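WAP, Kazal, immunoglobulin, Kunitz and NTR domain-containing protein 2 (Mus musculus, PDB 6MAA) inhibits the growth factors GDF8 (myostatin) and GDF11, apparently not activin, and probably serine proteases and metalloproteases, represented here by its follistatin domain. Local coordinates at residues Met21-Asp25 / Glu35-Trp39. Numbering follows the deposited sequence.
Sequences MATCD and ECDIW
Irregular chain at M21-D25 runs antiparallel to strand E35-W39 without joining its sheet, the CA atoms coming nearest at C24 and C36, 5.9 Å apart, and a disulfide instead of backbone hydrogen bonds holds the two together. C24 SG and C36 SG are bonded at 2.0 Å, with a torsion of -77° about the S-S bond, not far from the perpendicular setting that a disulfide prefers. The two half-cystines reach it differently: the sulfur of C36 stands anti to its own backbone N (chi1 180°), whereas that of C24 lies beside its N and anti to the carbonyl carbon. Cysteine suits both places, since a covalent link can fasten a loop that has no sheet bonding. C24 SG also comes within 3.3 Å of D37 N, a close van der Waals approach.

Two residues along the strand, I38 points the same way as C36 and packs beside the disulfide. Its CD1 reaches over the T23-C24 backbone, 3.7 Å from T23 C and 3.8 Å from C24 SG; A22 CB meets that same CD1 at 4.1 Å, and I38 CG1 lies 3.6 Å from A22 O. A branched aliphatic chain can thus touch main chain, sulfur and methyl at once. This loop and hairpin belong to the EGF-like N-terminal part of the follistatin domain; strand 42-47 completes the hairpin, and its P43 touches both C36 and I38.

T23 and D37 start away from the other segment. Threonine's hydroxyl, OG1, can donate to D25 OD1 (2.9 Å), a bond that spans C24 and probably steadies the turn there. D37's two oxygens serve two donors: OD1 accepts I38 N-H from above the carboxylate plane, OD2 a weak bond from W39 NE1. Tryptophan offers both this N-H and a ring face for cation-pi contact with K46.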
loop_
_atom_site.group_PDB
_atom_site.type_symbol
_atom_site.label_atom_id
_atom_site.label_comp_id
_atom_site.label_asym_id
_atom_site.label_seq_id
_atom_site.Cartn_x
_atom_site.Cartn_y
_atom_site.Cartn_z
ATOM N N MET A 21 7.238 15.082 -17.297
ATOM C CA MET A 21 7.349 14.534 -15.954
ATOM C C MET A 21 7.122 13.026 -15.979
ATOM O O MET A 21 6.435 12.487 -16.854
ATOM C CB MET A 21 6.315 15.170 -15.033
ATOM C CG MET A 21 6.579 16.655 -14.792
ATOM S SD MET A 21 5.486 17.403 -13.577
ATOM C CE MET A 21 3.903 17.135 -14.360
ATOM N N ALA A 22 7.715 12.342 -15.003
ATOM C CA ALA A 22 7.507 10.909 -14.857
ATOM C C ALA A 22 6.182 10.630 -14.157
ATOM O O ALA A 22 5.701 11.439 -13.359
ATOM C CB ALA A 22 8.655 10.292 -14.058
ATOM N N THR A 23 5.593 9.465 -14.457
ATOM C CA THR A 23 4.305 9.074 -13.893
ATOM C C THR A 23 4.312 7.594 -13.512
ATOM O O THR A 23 5.109 6.801 -14.014
ATOM C CB THR A 23 3.137 9.329 -14.862
ATOM O OG1 THR A 23 3.231 8.424 -15.969
ATOM C CG2 THR A 23 3.130 10.770 -15.374
ATOM N N CYS A 24 3.377 7.227 -12.635
ATOM C CA CYS A 24 3.276 5.883 -12.071
ATOM C C CYS A 24 2.369 4.931 -12.854
ATOM O O CYS A 24 2.278 3.758 -12.478
ATOM C CB CYS A 24 2.776 5.959 -10.622
ATOM S SG CYS A 24 4.067 6.300 -9.400
ATOM N N ASP A 25 1.724 5.391 -13.934
ATOM C CA ASP A 25 0.675 4.611 -14.599
ATOM C C ASP A 25 1.104 3.179 -14.899
ATOM O O ASP A 25 0.352 2.230 -14.652
ATOM C CB ASP A 25 0.253 5.296 -15.902
ATOM C CG ASP A 25 -0.292 6.688 -15.683
ATOM O OD1 ASP A 25 0.502 7.577 -15.328
ATOM O OD2 ASP A 25 -1.509 6.893 -15.864
ATOM N N GLU A 35 2.007 1.695 -2.644
ATOM C CA GLU A 35 1.611 2.240 -3.932
ATOM C C GLU A 35 2.781 3.014 -4.520
ATOM O O GLU A 35 3.706 3.421 -3.814
ATOM C CB GLU A 35 0.364 3.126 -3.825
ATOM C CG GLU A 35 0.607 4.465 -3.149
ATOM C CD GLU A 35 -0.633 5.343 -3.121
ATOM O OE1 GLU A 35 -0.527 6.503 -2.666
ATOM O OE2 GLU A 35 -1.711 4.877 -3.549
ATOM N N CYS A 36 2.732 3.188 -5.833
ATOM C CA CYS A 36 3.764 3.929 -6.540
ATOM C C CYS A 36 3.595 5.424 -6.295
ATOM O O CYS A 36 2.474 5.938 -6.230
ATOM C CB CYS A 36 3.678 3.618 -8.035
ATOM S SG CYS A 36 4.883 4.456 -9.092
ATOM N N ASP A 37 4.726 6.110 -6.149
ATOM C CA ASP A 37 4.803 7.562 -6.075
ATOM C C ASP A 37 5.993 7.986 -6.926
ATOM O O ASP A 37 6.866 7.173 -7.238
ATOM C CB ASP A 37 4.996 8.016 -4.610
ATOM C CG ASP A 37 4.592 9.474 -4.359
ATOM O OD1 ASP A 37 4.208 10.202 -5.299
ATOM O OD2 ASP A 37 4.663 9.891 -3.188
ATOM N N ILE A 38 6.018 9.255 -7.326
ATOM C CA ILE A 38 7.127 9.809 -8.098
ATOM C C ILE A 38 7.936 10.709 -7.173
ATOM O O ILE A 38 7.430 11.730 -6.690
ATOM C CB ILE A 38 6.645 10.568 -9.345
ATOM C CG1 ILE A 38 5.911 9.628 -10.310
ATOM C CG2 ILE A 38 7.818 11.261 -10.046
ATOM C CD1 ILE A 38 6.781 8.541 -10.889
ATOM N N TRP A 39 9.193 10.337 -6.934
ATOM C CA TRP A 39 10.109 11.135 -6.129
ATOM C C TRP A 39 11.369 11.415 -6.930
ATOM O O TRP A 39 11.988 10.488 -7.460
ATOM C CB TRP A 39 10.458 10.407 -4.827
ATOM C CG TRP A 39 9.492 10.710 -3.734
ATOM C CD1 TRP A 39 8.246 10.175 -3.570
ATOM C CD2 TRP A 39 9.680 11.632 -2.652
ATOM N NE1 TRP A 39 7.650 10.705 -2.451
ATOM C CE2 TRP A 39 8.511 11.599 -1.869
ATOM C CE3 TRP A 39 10.728 12.474 -2.267
ATOM C CZ2 TRP A 39 8.356 12.384 -0.723
ATOM C CZ3 TRP A 39 10.571 13.252 -1.130
ATOM C CH2 TRP A 39 9.396 13.199 -0.374
#